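Local atomic coordinates of malonyl CoA-acyl carrier protein transacylase (Clostridium perfringens, PDB entry 3PTW), a protein that probably transfers malonyl groups from coenzyme A to the acyl carrier protein, supplying the two-carbon donor for fatty acid synthesis. Residues T75-K79 with L80-S84; S195-H199 with C200-Q204; D239-I242 with E243-S247. All coordinates share one frame; numbering follows the deposited sequence.

Contact 1 of 3, residues T75-K79 with L80-S84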
loop_
_atom_site.group_PDB
_atom_site.type_symbol
_atom_site.label_atom_id
_atom_site.label_comp_id
_atom_site.label_asym_id
_atom_site.label_seq_id
_atom_site.Cartn_x
_atom_site.Cartn_y
_atom_site.Cartn_z
ATOM N N THR A 75 14.761 -0.188 8.052
ATOM C CA THR A 75 15.733 -0.501 9.108
ATOM C C THR A 75 16.997 0.336 8.948
ATOM O O THR A 75 17.538 0.832 9.932
ATOM C CB THR A 75 16.132 -2.023 9.129
ATOM O OG1 THR A 75 14.964 -2.839 9.004
ATOM C CG2 THR A 75 16.813 -2.382 10.431
ATOM N N ALA A 76 17.464 0.476 7.709
ATOM C CA ALA A 76 18.652 1.278 7.397
ATOM C C ALA A 76 18.376 2.758 7.606
ATOM O O ALA A 76 19.211 3.483 8.143
ATOM C CB ALA A 76 19.101 1.021 5.975
ATOM N N LEU A 77 17.199 3.209 7.183
ATOM C CA LEU A 77 16.756 4.571 7.497
ATOM C C LEU A 77 16.794 4.816 9.010
ATOM O O LEU A 77 17.264 5.861 9.467
ATOM C CB LEU A 77 15.358 4.831 6.938
ATOM C CG LEU A 77 15.156 5.705 5.692
ATOM C CD1 LEU A 77 16.407 5.920 4.855
ATOM C CD2 LEU A 77 14.014 5.174 4.816
ATOM N N ASP A 78 16.345 3.827 9.777
ATOM C CA ASP A 78 16.278 3.931 11.240
ATOM C C ASP A 78 17.672 4.115 11.845
ATOM O O ASP A 78 17.878 5.020 12.650
ATOM C CB ASP A 78 15.570 2.705 11.832
ATOM C CG ASP A 78 15.232 2.862 13.311
ATOM O OD1 ASP A 78 14.541 3.823 13.704
ATOM O OD2 ASP A 78 15.646 1.988 14.088
ATOM N N LYS A 79 18.632 3.288 11.427
ATOM C CA LYS A 79 20.018 3.415 11.907
ATOM C C LYS A 79 20.635 4.774 11.550
ATOM O O LYS A 79 21.492 5.282 12.263
ATOM C CB LYS A 79 20.902 2.293 11.357
ATOM C CG LYS A 79 22.171 2.076 12.174
ATOM C CD LYS A 79 23.235 1.373 11.363
ATOM C CE LYS A 79 24.496 1.196 12.178
ATOM N NZ LYS A 79 25.498 0.347 11.472
ATOM N N LEU A 80 20.184 5.356 10.447
ATOM C CA LEU A 80 20.661 6.676 10.030
ATOM C C LEU A 80 19.934 7.840 10.724
ATOM O O LEU A 80 20.161 8.996 10.374
ATOM C CB LEU A 80 20.593 6.818 8.503
ATOM C CG LEU A 80 21.624 5.988 7.723
ATOM C CD1 LEU A 80 21.202 5.833 6.272
ATOM C CD2 LEU A 80 23.042 6.614 7.843
ATOM N N GLY A 81 19.068 7.528 11.695
ATOM C CA GLY A 81 18.367 8.553 12.476
ATOM C C GLY A 81 17.129 9.156 11.819
ATOM O O GLY A 81 16.555 10.118 12.331
ATOM N N VAL A 82 16.714 8.605 10.686
ATOM C CA VAL A 82 15.488 9.073 10.045
ATOM C C VAL A 82 14.286 8.288 10.571
ATOM O O VAL A 82 14.166 7.075 10.376
ATOM C CB VAL A 82 15.588 9.193 8.472
ATOM C CG1 VAL A 82 16.706 8.348 7.903
ATOM C CG2 VAL A 82 14.251 8.915 7.779
ATOM N N LYS A 83 13.428 9.011 11.279
ATOM C CA LYS A 83 12.339 8.421 12.040
ATOM C C LYS A 83 11.076 9.257 11.958
ATOM O O LYS A 83 11.118 10.422 11.569
ATOM C CB LYS A 83 12.760 8.208 13.496
ATOM C CG LYS A 83 13.719 9.251 14.042
ATOM C CD LYS A 83 14.375 8.763 15.328
ATOM C CE LYS A 83 15.127 7.445 15.117
ATOM N NZ LYS A 83 15.794 7.002 16.366
ATOM N N SER A 84 9.961 8.634 12.325
ATOM C CA SER A 84 8.628 9.199 12.218
ATOM C C SER A 84 7.675 8.336 13.035
ATOM O O SER A 84 7.865 7.122 13.156
ATOM C CB SER A 84 8.156 9.198 10.760
ATOM O OG SER A 84 6.728 9.221 10.663
#
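Gly-81 N donates to Asp-78 O over 2.9 Å, and one residue on, Val-82 N reaches back to Leu-77 O at 3.1 Å. The two bonds differ in approach: the glycine N-H comes in well above the carbonyl plane of Asp-78, 60° out of it, whereas the valine N-H is tilted only moderately from that of Leu-77. Before them, the last regular helical bond runs from Leu-80 N to Ala-76 O. Gly-81 has a positive phi of 82°, a backbone shape that a residue without a side chain adopts easily.

The same turn brings apolar groups together. Val-82 lays CG1 and CG2 obliquely against the branch point of Leu-77, with CG to CG1 at 3.8 Å, a compact beta-branched residue pressed tightly there, CG1 only 3.0 Å from Leu-77 O, its chi1 (21°) away from a staggered position. Leu-80, its CG beside its own backbone N, folds over the carbonyl oxygen of Ala-76, CG to O 3.5 Å. Both Leu-80 and Val-82 meet Leu-305 of helix 298-315, which extends the apolar patch. On the solvent side the bent chain of Lys-83 brings NZ to 4.3 Å from Asp-78 OD1, which may give a weak attraction, though the distance is beyond a salt bridge. One backbone bond enclosing the other, with Val-82 packed on Leu-77 across them, makes a Schellman motif, ending helix 59-79 ahead of strand 86-89.

Contact 2 of 3, residues S195-H199 with C200-Q204; sequences SAPFH and CSMLQ
Pro-197 presents its ring as a rounded bump to Cys-200 and Met-202, while Leu-203 turns CD1 to the proline's backbone oxygen, O to CD1 3.5 Å. Cys-200 SG lies 3.8 Å from Pro-197 CB, and Met-202 SD 3.9 Å from Pro-197 CG. The methionine chain crosses the ring at about a right angle; its bend at chi3 (80°) brings CE back to the ring as well, so CB, SD and CE of Met-202 all border Pro-197 CG. A flexible thioether suits this place because it can curl round a rigid ring.

A type II beta turn from Pro-197 to Cys-200 folds the chain back and makes this meeting possible, and His-199 occupies its third position with a positive phi of 66°. Just before and overlapping it, Pro-197 is the centre of an inverse gamma turn. The thiol of Cys-200 accepts a long bond from Met-202 N, 3.6 Å from SG.

Leu-203 fills the hollow between proline and phenylalanine with its forked end: while CD1 goes to Pro-197, CD2 meets Phe-198 CD1 at 3.7 Å. Met-120 of helix 106-122 touches both Phe-198 and Leu-203. The His-199 ring leads off in another direction, to Ser-91 of the probable nucleophile elbow, its ND1 bonded to Gln-248 O, consistent with the serine-histidine pair of malonyl transferases.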
loop_
_atom_site.group_PDB
_atom_site.type_symbol
_atom_site.label_atom_id
_atom_site.label_comp_id
_atom_site.label_asym_id
_atom_site.label_seq_id
_atom_site.Cartn_x
_atom_site.Cartn_y
_atom_site.Cartn_z
ATOM N N SER A 195 -6.476 -9.034 -12.943
ATOM C CA SER A 195 -7.594 -9.958 -13.132
ATOM C C SER A 195 -8.399 -10.250 -11.855
ATOM O O SER A 195 -9.192 -11.196 -11.827
ATOM C CB SER A 195 -7.124 -11.255 -13.810
ATOM O OG SER A 195 -5.972 -11.783 -13.173
ATOM N N ALA A 196 -8.201 -9.439 -10.818
ATOM C CA ALA A 196 -8.900 -9.626 -9.548
ATOM C C ALA A 196 -9.542 -8.330 -9.072
ATOM O O ALA A 196 -8.873 -7.309 -9.021
ATOM C CB ALA A 196 -7.957 -10.171 -8.491
ATOM N N PRO A 197 -10.838 -8.374 -8.709
ATOM C CA PRO A 197 -11.574 -7.183 -8.272
ATOM C C PRO A 197 -11.256 -6.786 -6.837
ATOM O O PRO A 197 -12.123 -6.880 -5.952
ATOM C CB PRO A 197 -13.036 -7.604 -8.412
ATOM C CG PRO A 197 -13.031 -9.073 -8.237
ATOM C CD PRO A 197 -11.696 -9.574 -8.736
ATOM N N PHE A 198 -10.015 -6.346 -6.606
ATOM C CA PHE A 198 -9.602 -5.953 -5.272
ATOM C C PHE A 198 -10.500 -4.833 -4.727
ATOM O O PHE A 198 -10.999 -3.992 -5.477
ATOM C CB PHE A 198 -8.136 -5.498 -5.257
ATOM C CG PHE A 198 -7.130 -6.604 -5.478
ATOM C CD1 PHE A 198 -7.466 -7.943 -5.309
ATOM C CD2 PHE A 198 -5.813 -6.286 -5.809
ATOM C CE1 PHE A 198 -6.513 -8.955 -5.514
ATOM C CE2 PHE A 198 -4.852 -7.282 -5.997
ATOM C CZ PHE A 198 -5.205 -8.623 -5.855
ATOM N N HIS A 199 -10.709 -4.860 -3.415
ATOM C CA HIS A 199 -11.387 -3.804 -2.670
ATOM C C HIS A 199 -12.858 -3.582 -2.966
ATOM O O HIS A 199 -13.380 -2.483 -2.771
ATOM C CB HIS A 199 -10.597 -2.501 -2.752
ATOM C CG HIS A 199 -9.164 -2.653 -2.348
ATOM N ND1 HIS A 199 -8.783 -2.873 -1.042
ATOM C CD2 HIS A 199 -8.023 -2.630 -3.080
ATOM C CE1 HIS A 199 -7.462 -2.970 -0.988
ATOM N NE2 HIS A 199 -6.979 -2.825 -2.211
ATOM N N CYS A 200 -13.528 -4.628 -3.443
ATOM C CA CYS A 200 -14.993 -4.627 -3.464
ATOM C C CYS A 200 -15.528 -5.850 -2.726
ATOM O O CYS A 200 -14.767 -6.737 -2.328
ATOM C CB CYS A 200 -15.560 -4.552 -4.891
ATOM S SG CYS A 200 -15.345 -6.048 -5.856
ATOM N N SER A 201 -16.843 -5.871 -2.545
ATOM C CA SER A 201 -17.540 -6.938 -1.836
ATOM C C SER A 201 -17.277 -8.350 -2.402
ATOM O O SER A 201 -17.507 -9.348 -1.718
ATOM C CB SER A 201 -19.042 -6.645 -1.824
ATOM O OG SER A 201 -19.589 -6.858 -3.117
ATOM N N MET A 202 -16.791 -8.436 -3.640
ATOM C CA MET A 202 -16.492 -9.742 -4.240
ATOM C C MET A 202 -15.341 -10.451 -3.553
ATOM O O MET A 202 -15.167 -11.656 -3.724
ATOM C CB MET A 202 -16.197 -9.607 -5.737
ATOM C CG MET A 202 -17.406 -9.204 -6.562
ATOM S SD MET A 202 -16.953 -8.807 -8.253
ATOM C CE MET A 202 -16.816 -10.461 -8.953
ATOM N N LEU A 203 -14.541 -9.705 -2.790
ATOM C CA LEU A 203 -13.447 -10.306 -2.040
ATOM C C LEU A 203 -13.856 -10.728 -0.644
ATOM O O LEU A 203 -13.008 -10.987 0.199
ATOM C CB LEU A 203 -12.219 -9.387 -1.998
ATOM C CG LEU A 203 -11.056 -9.861 -2.870
ATOM C CD1 LEU A 203 -11.446 -9.870 -4.345
ATOM C CD2 LEU A 203 -9.805 -9.003 -2.639
ATOM N N GLN A 204 -15.162 -10.790 -0.401
ATOM C CA GLN A 204 -15.700 -11.276 0.871
ATOM C C GLN A 204 -15.053 -12.608 1.302
ATOM O O GLN A 204 -14.716 -12.752 2.471
ATOM C CB GLN A 204 -17.237 -11.381 0.802
ATOM C CG GLN A 204 -17.933 -11.926 2.054
ATOM C CD GLN A 204 -17.732 -11.047 3.291
ATOM O OE1 GLN A 204 -17.613 -9.819 3.194
ATOM N NE2 GLN A 204 -17.692 -11.679 4.457
#

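Contact 3 of 3, residues D239-I242 with E243-S247; sequences DNII and ELLTS
Ile-242 O is gripped twice by Thr-246: the backbone N lies 2.7 Å from it and the hydroxyl OG1 2.9 Å. The two donors come from opposite faces of the carbonyl plane, N tilted 22° from it and OG1 farther out, so the oxygen is held on both faces. Thr-246 manages this because OG1 stands beside its own backbone N (chi1 -73°), the torsion that turns a hydroxyl back toward the preceding helical turn. Ser-247 does the same one residue later, its N and OG both bonded to Glu-243 O. Threonine and serine suit such places, since a short hydroxyl can add a second bond to a carbonyl already engaged in the helix.

At the other end Asn-240 is the N-cap of helix 241-248. Its OD1 accepts from Glu-243 N at 3.1 Å, the N-H arriving above the amide plane, and the torsion that sets CG anti to its own N (chi1 -168°) carries the amide forward over the first turn. Asparagine fits because its side-chain oxygen can take up an early N-H that has no helical carbonyl before it. The backbone oxygen of the same residue accepts from Leu-244 N, the first ordinary helical bond.

Apolar packing surrounds these bonds. Ile-241 and Leu-245 lie side by side one turn apart, CG2 to CD2 3.8 Å, and Leu-245 goes on to Tyr-95 and Leu-98 of helix 93-100. Leu-244 sends CD2 back across Asp-239, 3.9 Å from its CB, while the carboxylate OD2 is bonded to Leu-236 N and forms a salt bridge with Lys-231. Ile-242 meets Leu-214 of helix 204-214, which Leu-245 touches as well.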
loop_
_atom_site.group_PDB
_atom_site.type_symbol
_atom_site.label_atom_id
_atom_site.label_comp_id
_atom_site.label_asym_id
_atom_site.label_seq_id
_atom_site.Cartn_x
_atom_site.Cartn_y
_atom_site.Cartn_z
ATOM N N ASP A 239 -10.204 0.748 18.477
ATOM C CA ASP A 239 -10.556 0.112 17.206
ATOM C C ASP A 239 -10.178 -1.357 17.241
ATOM O O ASP A 239 -9.250 -1.749 17.944
ATOM C CB ASP A 239 -9.836 0.766 16.019
ATOM C CG ASP A 239 -10.414 2.124 15.641
ATOM O OD1 ASP A 239 -11.605 2.364 15.916
ATOM O OD2 ASP A 239 -9.670 2.945 15.052
ATOM N N ASN A 240 -10.896 -2.162 16.467
ATOM C CA ASN A 240 -10.522 -3.551 16.260
ATOM C C ASN A 240 -9.591 -3.704 15.054
ATOM O O ASN A 240 -10.025 -3.603 13.905
ATOM C CB ASN A 240 -11.770 -4.412 16.089
ATOM C CG ASN A 240 -11.466 -5.899 16.167
ATOM O OD1 ASN A 240 -10.656 -6.437 15.399
ATOM N ND2 ASN A 240 -12.124 -6.571 17.094
ATOM N N ILE A 241 -8.314 -3.957 15.320
ATOM C CA ILE A 241 -7.318 -4.046 14.253
ATOM C C ILE A 241 -7.645 -5.133 13.211
ATOM O O ILE A 241 -7.669 -4.855 12.011
ATOM C CB ILE A 241 -5.884 -4.208 14.813
ATOM C CG1 ILE A 241 -5.452 -2.923 15.516
ATOM C CG2 ILE A 241 -4.884 -4.557 13.695
ATOM C CD1 ILE A 241 -4.179 -3.070 16.311
ATOM N N ILE A 242 -7.899 -6.354 13.678
ATOM C CA ILE A 242 -8.284 -7.472 12.807
ATOM C C ILE A 242 -9.425 -7.112 11.848
ATOM O O ILE A 242 -9.381 -7.450 10.664
ATOM C CB ILE A 242 -8.642 -8.732 13.645
ATOM C CG1 ILE A 242 -7.381 -9.284 14.334
ATOM C CG2 ILE A 242 -9.352 -9.807 12.788
ATOM C CD1 ILE A 242 -7.651 -9.890 15.711
ATOM N N GLU A 243 -10.426 -6.405 12.352
ATOM C CA GLU A 243 -11.600 -6.068 11.547
ATOM C C GLU A 243 -11.276 -5.013 10.504
ATOM O O GLU A 243 -11.748 -5.097 9.381
ATOM C CB GLU A 243 -12.745 -5.606 12.443
ATOM C CG GLU A 243 -13.893 -4.944 11.733
ATOM C CD GLU A 243 -14.608 -3.963 12.642
ATOM O OE1 GLU A 243 -14.488 -2.737 12.393
ATOM O OE2 GLU A 243 -15.256 -4.420 13.621
ATOM N N LEU A 244 -10.479 -4.015 10.885
ATOM C CA LEU A 244 -10.019 -2.996 9.937
ATOM C C LEU A 244 -9.139 -3.585 8.831
ATOM O O LEU A 244 -9.074 -3.040 7.737
ATOM C CB LEU A 244 -9.278 -1.884 10.667
ATOM C CG LEU A 244 -10.016 -0.552 10.926
ATOM C CD1 LEU A 244 -11.540 -0.637 10.922
ATOM C CD2 LEU A 244 -9.530 0.057 12.212
ATOM N N LEU A 245 -8.482 -4.699 9.130
ATOM C CA LEU A 245 -7.585 -5.367 8.178
ATOM C C LEU A 245 -8.397 -6.361 7.344
ATOM O O LEU A 245 -8.134 -6.581 6.155
ATOM C CB LEU A 245 -6.466 -6.073 8.939
ATOM C CG LEU A 245 -5.000 -5.622 8.905
ATOM C CD1 LEU A 245 -4.779 -4.161 8.528
ATOM C CD2 LEU A 245 -4.316 -5.985 10.219
ATOM N N THR A 246 -9.408 -6.934 7.977
ATOM C CA THR A 246 -10.389 -7.772 7.293
ATOM C C THR A 246 -11.148 -6.943 6.255
ATOM O O THR A 246 -11.125 -7.278 5.076
ATOM C CB THR A 246 -11.331 -8.428 8.320
ATOM O OG1 THR A 246 -10.600 -9.453 9.002
ATOM C CG2 THR A 246 -12.575 -9.032 7.662
ATOM N N SER A 247 -11.809 -5.871 6.707
ATOM C CA SER A 247 -12.495 -4.910 5.829
ATOM C C SER A 247 -11.652 -4.357 4.658
ATOM O O SER A 247 -12.166 -4.165 3.553
ATOM C CB SER A 247 -13.014 -3.732 6.663
ATOM O OG SER A 247 -13.989 -4.160 7.590
#

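How the contacts relate
The three contacts follow one another along the chain within the acyl transferase domain, and none touches another. Contacts 2 and 3 are the closest pair, centres about 17 Å and nearest atoms about 6 Å apart; helix 204-214, which begins at the end of contact 2, also packs against contact 3, and Gln-248, just past residues 243-247, holds the ring of His-199. Both thus lie near the probable active site around Ser-91, with helix 93-100 beyond its elbow touching contact 3. Contact 1 is remote, its centre about 35 Å from that of contact 2, on opposite sides of the chain's centre, and about 28 Å from that of contact 3.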